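PDB 3VZH: putative uncharacterized protein from Streptococcus pyogenes serotype M1, which probably binds and cleaves precursor CRISPR RNA, as a Cas5d endoribonuclease of the type I-C CRISPR immune system. Local coordinates for residues A[40-43]-A[44-47]; A[149-153]-A[154-158]; A[4-7]-A[8-11]. One frame throughout, in Å; residues are numbered along the deposited sequence.

Contact 1: residues A[40-43]-A[44-47]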
ATOM      1  N   GLN A  40      -3.248   3.384   3.480  1.00 23.24           N
ATOM      2  CA  GLN A  40      -2.162   4.327   3.945  1.00 26.91           C
ATOM      3  C   GLN A  40      -0.759   3.662   4.037  1.00 24.46           C
ATOM      4  O   GLN A  40       0.224   4.217   3.541  1.00 25.10           O
ATOM      5  CB  GLN A  40      -2.487   5.030   5.246  1.00 28.53           C
ATOM      6  CG  GLN A  40      -1.603   6.279   5.536  1.00 34.61           C
ATOM      7  CD  GLN A  40      -2.019   7.503   4.686  1.00 45.75           C
ATOM      8  OE1 GLN A  40      -2.762   8.403   5.152  1.00 53.44           O
ATOM      9  NE2 GLN A  40      -1.524   7.565   3.428  1.00 52.61           N
ATOM     10  N   ALA A  41      -0.629   2.483   4.651  1.00 23.89           N
ATOM     11  CA  ALA A  41       0.668   1.880   4.802  1.00 23.83           C
ATOM     12  C   ALA A  41       1.160   1.491   3.405  1.00 22.46           C
ATOM     13  O   ALA A  41       2.383   1.578   3.133  1.00 21.79           O
ATOM     14  CB  ALA A  41       0.566   0.595   5.596  1.00 23.53           C
ATOM     15  N   LEU A  42       0.260   1.031   2.536  1.00 22.43           N
ATOM     16  CA  LEU A  42       0.708   0.679   1.204  1.00 19.65           C
ATOM     17  C   LEU A  42       1.160   1.881   0.360  1.00 20.91           C
ATOM     18  O   LEU A  42       2.196   1.755  -0.374  1.00 20.32           O
ATOM     19  CB  LEU A  42      -0.341  -0.110   0.378  1.00 20.48           C
ATOM     20  CG  LEU A  42      -0.804  -1.350   1.124  1.00 22.22           C
ATOM     21  CD1 LEU A  42      -1.814  -2.156   0.293  1.00 23.40           C
ATOM     22  CD2 LEU A  42       0.425  -2.250   1.304  1.00 23.08           C
ATOM     23  N   ASN A  43       0.435   3.001   0.505  1.00 23.80           N
ATOM     24  CA  ASN A  43       0.821   4.305  -0.083  1.00 25.10           C
ATOM     25  C   ASN A  43       2.275   4.628   0.385  1.00 23.85           C
ATOM     26  O   ASN A  43       3.074   5.079  -0.417  1.00 22.88           O
ATOM     27  CB  ASN A  43      -0.071   5.448   0.435  1.00 25.76           C
ATOM     28  CG  ASN A  43      -1.480   5.371  -0.142  1.00 33.69           C
ATOM     29  OD1 ASN A  43      -1.707   4.663  -1.133  1.00 29.13           O
ATOM     30  ND2 ASN A  43      -2.425   6.068   0.472  1.00 30.67           N
ATOM     31  N   GLY A  44       2.560   4.515   1.707  1.00 24.06           N
ATOM     32  CA  GLY A  44       3.899   4.662   2.227  1.00 23.65           C
ATOM     33  C   GLY A  44       4.960   3.843   1.557  1.00 23.79           C
ATOM     34  O   GLY A  44       6.047   4.355   1.310  1.00 23.63           O
ATOM     35  N   ILE A  45       4.673   2.551   1.335  1.00 20.03           N
ATOM     36  CA  ILE A  45       5.625   1.654   0.731  1.00 20.49           C
ATOM     37  C   ILE A  45       5.893   2.009  -0.741  1.00 20.71           C
ATOM     38  O   ILE A  45       7.099   2.127  -1.150  1.00 21.24           O
ATOM     39  CB  ILE A  45       5.069   0.235   0.853  1.00 22.13           C
ATOM     40  CG1 ILE A  45       5.214  -0.249   2.362  1.00 21.38           C
ATOM     41  CG2 ILE A  45       5.827  -0.705  -0.046  1.00 20.01           C
ATOM     42  CD1 ILE A  45       4.336  -1.506   2.659  1.00 25.06           C
ATOM     43  N   VAL A  46       4.834   2.283  -1.501  1.00 19.96           N
ATOM     44  CA  VAL A  46       5.072   2.681  -2.897  1.00 20.03           C
ATOM     45  C   VAL A  46       5.777   4.025  -2.973  1.00 19.90           C
ATOM     46  O   VAL A  46       6.660   4.211  -3.762  1.00 20.75           O
ATOM     47  CB  VAL A  46       3.791   2.572  -3.801  1.00 22.36           C
ATOM     48  CG1 VAL A  46       3.258   1.131  -3.730  1.00 22.31           C
ATOM     49  CG2 VAL A  46       2.736   3.648  -3.434  1.00 28.34           C
ATOM     50  N   ASP A  47       5.441   4.994  -2.135  1.00 20.77           N
ATOM     51  CA  ASP A  47       6.229   6.189  -2.194  1.00 21.13           C
ATOM     52  C   ASP A  47       7.689   6.035  -1.755  1.00 23.46           C
ATOM     53  O   ASP A  47       8.531   6.858  -2.136  1.00 24.22           O
ATOM     54  CB  ASP A  47       5.614   7.228  -1.218  1.00 20.51           C
ATOM     55  CG  ASP A  47       4.251   7.744  -1.646  1.00 21.74           C
ATOM     56  OD1 ASP A  47       3.830   7.557  -2.803  1.00 22.50           O
ATOM     57  OD2 ASP A  47       3.642   8.473  -0.789  1.00 22.99           O
TER
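Two turns of the alpha helix 39-49 make this contact, and Leu42 and Ile45 lie on its apolar side. Leu42 CD2 lies 4.2 Å from Ile45 CD1, a loose touch between branch ends. Both side chains, with Val46, pack on Ile99 of strand 95-105, while Leu42 also reaches Val62 and Val46 reaches Val59, both of strand 55-64.

Four backbone bonds of the i to i+4 kind join the two segments. Gly44 N donates to Gln40 O at 3.0 Å, and Val46 N donates to Leu42 O at 2.9 Å. Asp47 N bonds to Asn43 O at 2.9 Å. The bond from Ile45 N to Ala41 O is more bent, at 150°.

Side-chain carbons also settle on these carbonyl oxygens. Ile45 CG1 lies beside its own backbone N (chi1 -74°), which turns this branch back along the helix, 3.5 Å from Ala41 O. Val46 spreads its two methyls over the preceding turn: CG1 touches Leu42 O, while CG2 comes within 3.4 Å of Asn43 O. Asp47 folds back in the same manner (chi1 -68°), with its carboxyl carbon CG 3.2 Å from Asn43 O. Its OD1 accepts a hydrogen bond from Asn57 ND2.

At the other end, Gln40 OE1 accepts from the backbone N of Phe177, so the first turn is tied to strand 173-178. Gly44 is on the exposed side. The arrangement is that of an amphipathic helix packed on an antiparallel sheet, as in the ferredoxin-like (RRM) fold of Cas5 proteins.

Contact 2: residues A[149-153]-A[154-158]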
ATOM      1  N   ASP A 149      10.593  -6.495  -4.138  1.00 20.41           N
ATOM      2  CA  ASP A 149      11.142  -7.064  -5.373  1.00 21.53           C
ATOM      3  C   ASP A 149      10.190  -6.898  -6.564  1.00 23.91           C
ATOM      4  O   ASP A 149       8.952  -6.796  -6.431  1.00 21.35           O
ATOM      5  CB  ASP A 149      11.504  -8.574  -5.213  1.00 25.23           C
ATOM      6  CG  ASP A 149      12.907  -8.783  -4.577  1.00 25.36           C
ATOM      7  OD1 ASP A 149      13.888  -8.138  -4.996  1.00 26.20           O
ATOM      8  OD2 ASP A 149      12.997  -9.580  -3.638  1.00 31.59           O
ATOM      9  N   ASP A 150      10.798  -6.904  -7.743  1.00 23.87           N
ATOM     10  CA  ASP A 150      10.116  -6.745  -9.009  1.00 24.64           C
ATOM     11  C   ASP A 150       9.296  -7.998  -9.363  1.00 24.54           C
ATOM     12  O   ASP A 150       9.780  -9.154  -9.228  1.00 25.38           O
ATOM     13  CB  ASP A 150      11.200  -6.581 -10.084  1.00 28.63           C
ATOM     14  CG  ASP A 150      10.615  -5.965 -11.386  1.00 35.13           C
ATOM     15  OD1 ASP A 150      11.432  -5.656 -12.261  1.00 33.43           O
ATOM     16  OD2 ASP A 150       9.342  -5.683 -11.449  1.00 39.27           O
ATOM     17  N   ILE A 151       8.001  -7.809  -9.662  1.00 22.73           N
ATOM     18  CA  ILE A 151       7.265  -8.948 -10.305  1.00 22.37           C
ATOM     19  C   ILE A 151       6.540  -8.374 -11.529  1.00 21.91           C
ATOM     20  O   ILE A 151       6.367  -7.192 -11.598  1.00 22.15           O
ATOM     21  CB  ILE A 151       6.242  -9.564  -9.361  1.00 22.34           C
ATOM     22  CG1 ILE A 151       5.209  -8.510  -8.879  1.00 19.60           C
ATOM     23  CG2 ILE A 151       6.967 -10.259  -8.169  1.00 21.55           C
ATOM     24  CD1 ILE A 151       4.011  -9.123  -8.090  1.00 18.21           C
ATOM     25  N   SER A 152       6.146  -9.229 -12.452  1.00 22.69           N
ATOM     26  CA  SER A 152       5.485  -8.767 -13.685  1.00 25.51           C
ATOM     27  C   SER A 152       3.962  -8.944 -13.440  1.00 25.34           C
ATOM     28  O   SER A 152       3.526  -9.549 -12.452  1.00 22.78           O
ATOM     29  CB  SER A 152       5.915  -9.668 -14.850  1.00 27.15           C
ATOM     30  OG  SER A 152       5.408 -10.958 -14.660  1.00 32.35           O
ATOM     31  N   GLN A 153       3.170  -8.440 -14.402  1.00 24.50           N
ATOM     32  CA  GLN A 153       1.723  -8.533 -14.343  1.00 24.33           C
ATOM     33  C   GLN A 153       1.359  -9.952 -14.276  1.00 27.09           C
ATOM     34  O   GLN A 153       0.508 -10.331 -13.473  1.00 26.70           O
ATOM     35  CB  GLN A 153       1.118  -7.881 -15.587  1.00 26.37           C
ATOM     36  CG  GLN A 153      -0.432  -7.893 -15.458  1.00 31.35           C
ATOM     37  CD  GLN A 153      -1.132  -7.381 -16.700  1.00 37.66           C
ATOM     38  OE1 GLN A 153      -0.527  -6.758 -17.544  1.00 40.96           O
ATOM     39  NE2 GLN A 153      -2.429  -7.660 -16.809  1.00 40.19           N
ATOM     40  N   GLU A 154       2.041 -10.762 -15.101  1.00 24.92           N
ATOM     41  CA  GLU A 154       1.762 -12.198 -15.093  1.00 28.14           C
ATOM     42  C   GLU A 154       1.926 -12.854 -13.722  1.00 25.62           C
ATOM     43  O   GLU A 154       1.073 -13.629 -13.271  1.00 25.89           O
ATOM     44  CB  GLU A 154       2.560 -13.017 -16.142  1.00 29.51           C
ATOM     45  CG  GLU A 154       2.046 -14.423 -16.265  1.00 36.92           C
ATOM     46  CD  GLU A 154       2.578 -15.184 -17.465  1.00 42.13           C
ATOM     47  OE1 GLU A 154       3.214 -14.567 -18.353  1.00 44.36           O
ATOM     48  OE2 GLU A 154       2.345 -16.416 -17.523  1.00 42.04           O
ATOM     49  N   GLU A 155       3.015 -12.547 -13.050  1.00 25.95           N
ATOM     50  CA  GLU A 155       3.238 -13.125 -11.733  1.00 25.07           C
ATOM     51  C   GLU A 155       2.180 -12.659 -10.734  1.00 27.85           C
ATOM     52  O   GLU A 155       1.722 -13.480  -9.858  1.00 28.21           O
ATOM     53  CB  GLU A 155       4.652 -12.848 -11.219  1.00 27.42           C
ATOM     54  CG  GLU A 155       4.912 -13.439  -9.821  1.00 28.25           C
ATOM     55  CD  GLU A 155       6.395 -13.582  -9.437  1.00 32.74           C
ATOM     56  OE1 GLU A 155       6.718 -13.911  -8.248  1.00 31.84           O
ATOM     57  OE2 GLU A 155       7.259 -13.326 -10.298  1.00 33.51           O
ATOM     58  N   TYR A 156       1.902 -11.349 -10.742  1.00 24.63           N
ATOM     59  CA  TYR A 156       0.797 -10.805  -9.964  1.00 25.49           C
ATOM     60  C   TYR A 156      -0.541 -11.590 -10.061  1.00 26.87           C
ATOM     61  O   TYR A 156      -1.118 -12.043  -9.057  1.00 25.87           O
ATOM     62  CB  TYR A 156       0.556  -9.335 -10.310  1.00 24.95           C
ATOM     63  CG  TYR A 156      -0.505  -8.713  -9.374  1.00 24.86           C
ATOM     64  CD1 TYR A 156      -0.170  -8.214  -8.124  1.00 23.54           C
ATOM     65  CD2 TYR A 156      -1.843  -8.617  -9.812  1.00 24.69           C
ATOM     66  CE1 TYR A 156      -1.137  -7.648  -7.290  1.00 24.29           C
ATOM     67  CE2 TYR A 156      -2.850  -8.108  -8.996  1.00 23.86           C
ATOM     68  CZ  TYR A 156      -2.483  -7.561  -7.753  1.00 24.09           C
ATOM     69  OH  TYR A 156      -3.487  -7.053  -6.988  1.00 25.13           O
ATOM     70  N   GLU A 157      -0.991 -11.785 -11.298  1.00 26.77           N
ATOM     71  CA  GLU A 157      -2.261 -12.405 -11.576  1.00 32.25           C
ATOM     72  C   GLU A 157      -2.229 -13.907 -11.282  1.00 33.00           C
ATOM     73  O   GLU A 157      -3.237 -14.467 -10.865  1.00 36.11           O
ATOM     74  CB  GLU A 157      -2.654 -12.146 -13.072  1.00 31.72           C
ATOM     75  CG  GLU A 157      -2.956 -10.653 -13.231  1.00 35.81           C
ATOM     76  CD  GLU A 157      -3.399 -10.246 -14.616  1.00 45.57           C
ATOM     77  OE1 GLU A 157      -3.378 -11.122 -15.525  1.00 41.08           O
ATOM     78  OE2 GLU A 157      -3.764  -9.054 -14.777  1.00 45.18           O
ATOM     79  N   THR A 158      -1.094 -14.567 -11.466  1.00 28.71           N
ATOM     80  CA  THR A 158      -1.119 -15.996 -11.311  1.00 31.16           C
ATOM     81  C   THR A 158      -0.650 -16.508  -9.963  1.00 31.62           C
ATOM     82  O   THR A 158      -0.806 -17.691  -9.679  1.00 33.01           O
ATOM     83  CB  THR A 158      -0.405 -16.689 -12.477  1.00 32.37           C
ATOM     84  OG1 THR A 158       0.989 -16.399 -12.377  1.00 31.87           O
ATOM     85  CG2 THR A 158      -0.945 -16.136 -13.735  1.00 36.30           C
TER
HETATM   86  O   HOH W   1       3.691 -10.308 -17.439  1.00 30.55           O
HETATM   87  O   HOH W   2       7.598 -11.679 -12.523  1.00 33.36           O
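Ile151 and Glu155 cross at about a right angle, and their meeting is close. Ile151 CG2 lies 3.6 Å from Glu155 CD, while the other branch ends in CD1 beside Tyr156, 4.1 Å from its CB. CD1 stands at the edge of the Tyr156 ring. Ile151 and Tyr156 are buried here: both pack on Leu98, and Tyr156 OH bonds to Glu61. Ser152 is the N-cap of helix 153-158, where strand 147-150 gives way to the helix. Its OG sits between backbone N and carbonyl carbon (chi1 67°), facing the first turn, and accepts from Glu155 N at 3.3 Å. Ser152 O takes the almost straight bond from Tyr156 N at 3.0 Å.

The outer side is looser and wetter. One water accepts from Glu154 N and touches Ser152 OG weakly; another accepts from Ser152 N and donates to Glu155 OE2. On the exposed helix surface Gln153 NE2 donates to Glu157 OE2 at 2.8 Å. Glu157 OE2 lies in the amide plane of Gln153, while NE2 approaches from above the carboxylate plane, and the two planes stand 85° apart. At the last turn Glu154 O accepts from both Thr158 N and Thr158 OG1, from opposite faces of its plane.

Contact 3: residues A[4-7]-A[8-11]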
ATOM      1  N   TYR A   4      -4.201  11.744 -17.418  1.00 29.36           N
ATOM      2  CA  TYR A   4      -3.090  10.825 -17.635  1.00 27.71           C
ATOM      3  C   TYR A   4      -3.074   9.785 -16.463  1.00 26.17           C
ATOM      4  O   TYR A   4      -3.344  10.126 -15.314  1.00 24.23           O
ATOM      5  CB  TYR A   4      -1.754  11.583 -17.616  1.00 27.67           C
ATOM      6  CG  TYR A   4      -0.594  10.674 -17.456  1.00 28.02           C
ATOM      7  CD1 TYR A   4       0.004  10.475 -16.200  1.00 30.24           C
ATOM      8  CD2 TYR A   4      -0.151   9.879 -18.528  1.00 31.96           C
ATOM      9  CE1 TYR A   4       1.095   9.624 -16.052  1.00 29.45           C
ATOM     10  CE2 TYR A   4       0.879   8.972 -18.377  1.00 34.65           C
ATOM     11  CZ  TYR A   4       1.487   8.833 -17.144  1.00 30.02           C
ATOM     12  OH  TYR A   4       2.562   7.986 -16.983  1.00 31.65           O
ATOM     13  N   ARG A   5      -2.862   8.516 -16.800  1.00 24.24           N
ATOM     14  CA  ARG A   5      -2.414   7.580 -15.745  1.00 24.95           C
ATOM     15  C   ARG A   5      -1.371   6.686 -16.339  1.00 25.12           C
ATOM     16  O   ARG A   5      -1.452   6.279 -17.534  1.00 26.21           O
ATOM     17  CB  ARG A   5      -3.573   6.792 -15.133  1.00 28.83           C
ATOM     18  CG  ARG A   5      -4.361   6.049 -16.186  1.00 31.35           C
ATOM     19  CD  ARG A   5      -5.019   4.769 -15.650  1.00 34.02           C
ATOM     20  NE  ARG A   5      -3.976   3.765 -15.473  1.00 36.52           N
ATOM     21  CZ  ARG A   5      -4.080   2.639 -14.769  1.00 34.84           C
ATOM     22  NH1 ARG A   5      -5.205   2.334 -14.122  1.00 33.09           N
ATOM     23  NH2 ARG A   5      -3.011   1.834 -14.683  1.00 28.97           N
ATOM     24  N   SER A   6      -0.415   6.313 -15.499  1.00 25.54           N
ATOM     25  CA  SER A   6       0.679   5.387 -15.907  1.00 23.99           C
ATOM     26  C   SER A   6       0.171   3.994 -16.179  1.00 24.85           C
ATOM     27  O   SER A   6      -0.969   3.636 -15.811  1.00 24.51           O
ATOM     28  CB  SER A   6       1.801   5.301 -14.848  1.00 22.58           C
ATOM     29  OG  SER A   6       1.399   4.497 -13.749  1.00 19.68           O
ATOM     30  N   ARG A   7       1.063   3.157 -16.751  1.00 24.08           N
ATOM     31  CA  ARG A   7       0.789   1.756 -16.669  1.00 25.86           C
ATOM     32  C   ARG A   7       0.620   1.254 -15.212  1.00 23.81           C
ATOM     33  O   ARG A   7       1.028   1.960 -14.256  1.00 23.05           O
ATOM     34  CB  ARG A   7       1.886   0.931 -17.360  1.00 27.47           C
ATOM     35  CG  ARG A   7       3.192   0.902 -16.606  1.00 30.13           C
ATOM     36  CD  ARG A   7       4.067  -0.071 -17.375  1.00 33.77           C
ATOM     37  NE  ARG A   7       5.410  -0.319 -16.899  1.00 35.76           N
ATOM     38  CZ  ARG A   7       5.769  -1.290 -16.018  1.00 35.59           C
ATOM     39  NH1 ARG A   7       4.864  -2.048 -15.361  1.00 33.01           N
ATOM     40  NH2 ARG A   7       7.070  -1.492 -15.767  1.00 31.96           N
ATOM     41  N   ASP A   8      -0.003   0.052 -15.092  1.00 22.36           N
ATOM     42  CA  ASP A   8       0.075  -0.673 -13.795  1.00 23.58           C
ATOM     43  C   ASP A   8       1.492  -1.120 -13.507  1.00 21.58           C
ATOM     44  O   ASP A   8       2.173  -1.688 -14.414  1.00 22.71           O
ATOM     45  CB  ASP A   8      -0.876  -1.879 -13.788  1.00 26.91           C
ATOM     46  CG  ASP A   8      -2.343  -1.448 -13.835  1.00 28.18           C
ATOM     47  OD1 ASP A   8      -2.692  -0.468 -13.153  1.00 25.46           O
ATOM     48  OD2 ASP A   8      -3.109  -2.101 -14.588  1.00 28.66           O
ATOM     49  N   PHE A   9       1.905  -0.956 -12.241  1.00 20.63           N
ATOM     50  CA  PHE A   9       3.148  -1.540 -11.747  1.00 21.30           C
ATOM     51  C   PHE A   9       2.763  -2.522 -10.676  1.00 21.19           C
ATOM     52  O   PHE A   9       1.690  -2.388 -10.042  1.00 19.61           O
ATOM     53  CB  PHE A   9       4.017  -0.427 -11.068  1.00 20.33           C
ATOM     54  CG  PHE A   9       4.528   0.562 -12.069  1.00 20.16           C
ATOM     55  CD1 PHE A   9       5.696   0.252 -12.768  1.00 23.19           C
ATOM     56  CD2 PHE A   9       3.870   1.794 -12.288  1.00 21.96           C
ATOM     57  CE1 PHE A   9       6.195   1.124 -13.707  1.00 24.82           C
ATOM     58  CE2 PHE A   9       4.363   2.687 -13.227  1.00 21.87           C
ATOM     59  CZ  PHE A   9       5.516   2.338 -13.941  1.00 23.33           C
ATOM     60  N   TYR A  10       3.652  -3.523 -10.500  1.00 21.15           N
ATOM     61  CA  TYR A  10       3.396  -4.641  -9.556  1.00 20.54           C
ATOM     62  C   TYR A  10       4.658  -4.894  -8.771  1.00 20.91           C
ATOM     63  O   TYR A  10       5.784  -4.935  -9.356  1.00 21.39           O
ATOM     64  CB  TYR A  10       3.127  -5.905 -10.430  1.00 21.29           C
ATOM     65  CG  TYR A  10       1.943  -5.723 -11.370  1.00 22.31           C
ATOM     66  CD1 TYR A  10       0.643  -6.046 -10.918  1.00 24.66           C
ATOM     67  CD2 TYR A  10       2.100  -5.234 -12.627  1.00 25.72           C
ATOM     68  CE1 TYR A  10      -0.425  -5.892 -11.727  1.00 26.99           C
ATOM     69  CE2 TYR A  10       0.995  -5.089 -13.472  1.00 25.31           C
ATOM     70  CZ  TYR A  10      -0.250  -5.382 -12.948  1.00 28.63           C
ATOM     71  OH  TYR A  10      -1.406  -5.304 -13.705  1.00 32.36           O
ATOM     72  N   VAL A  11       4.530  -5.110  -7.450  1.00 21.79           N
ATOM     73  CA  VAL A  11       5.695  -5.359  -6.635  1.00 21.59           C
ATOM     74  C   VAL A  11       5.350  -6.387  -5.627  1.00 22.50           C
ATOM     75  O   VAL A  11       4.145  -6.487  -5.207  1.00 22.69           O
ATOM     76  CB  VAL A  11       6.208  -4.129  -5.866  1.00 25.98           C
ATOM     77  CG1 VAL A  11       6.920  -3.170  -6.799  1.00 27.65           C
ATOM     78  CG2 VAL A  11       5.061  -3.452  -5.141  1.00 26.10           C
TER
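Arg5 reaches forward to Asp8 through a bend at chi3. Its NH2 forms a salt bridge with Asp8 OD1 at 2.8 Å. OD1 lies in the guanidinium plane, but the nitrogen comes from above the carboxylate plane, and the two planes stand 76° apart. NE and NH2 of Arg5 also grip Ser6 O side-on, at 3.0 and 2.9 Å. Together the three bonds fix the rotation of the guanidinium.

Arg7 takes another course. Its CG lies between its backbone N and carbonyl carbon (chi1 72°), and the chain runs extended to NE, passing over one face of the Phe9 ring. CG makes a CH-pi contact 4.1 Å from the ring centroid. Farther out, Phe9 CE1 sits over the centre of the guanidinium, 3.4 Å from Arg7 CZ, with the planes 37° apart. Arg7 NH1 donates to Asp8 O at 2.9 Å in a bent bond, and NH2 forms a salt bridge with Glu126.

Ser6 OG lies at the edge of the Phe9 ring, 3.5 Å from CE2. It donates to Arg7 O and also bonds to Phe103 N. Here an N-terminal lead-in enters strand 9-15, the first strand of the ferredoxin-like (RRM) fold of Cas5 proteins, an inner strand against which helix 118-130 packs through Phe9 and Val11.

How the contacts relate
From the N terminus the chain passes through contact 3, then contact 1, then contact 2. They follow in series, and none nests in or crosses another. Each spans neighbouring residues, so none closes a long loop. Contact 3 leads into strand 9-15 and contact 2 leaves strand 147-150, its antiparallel neighbour in the sheet. These two touch: Tyr156 CG lies 3.3 Å from Tyr10 CD1, and Ile151 CG1 lies 3.7 Å from Tyr10 O. Contact 1 touches neither; its nearest atoms are about 5 Å from contact 3 and about 9 Å from contact 2. Strand 95-105 is common ground, touched by side chains of all three contacts.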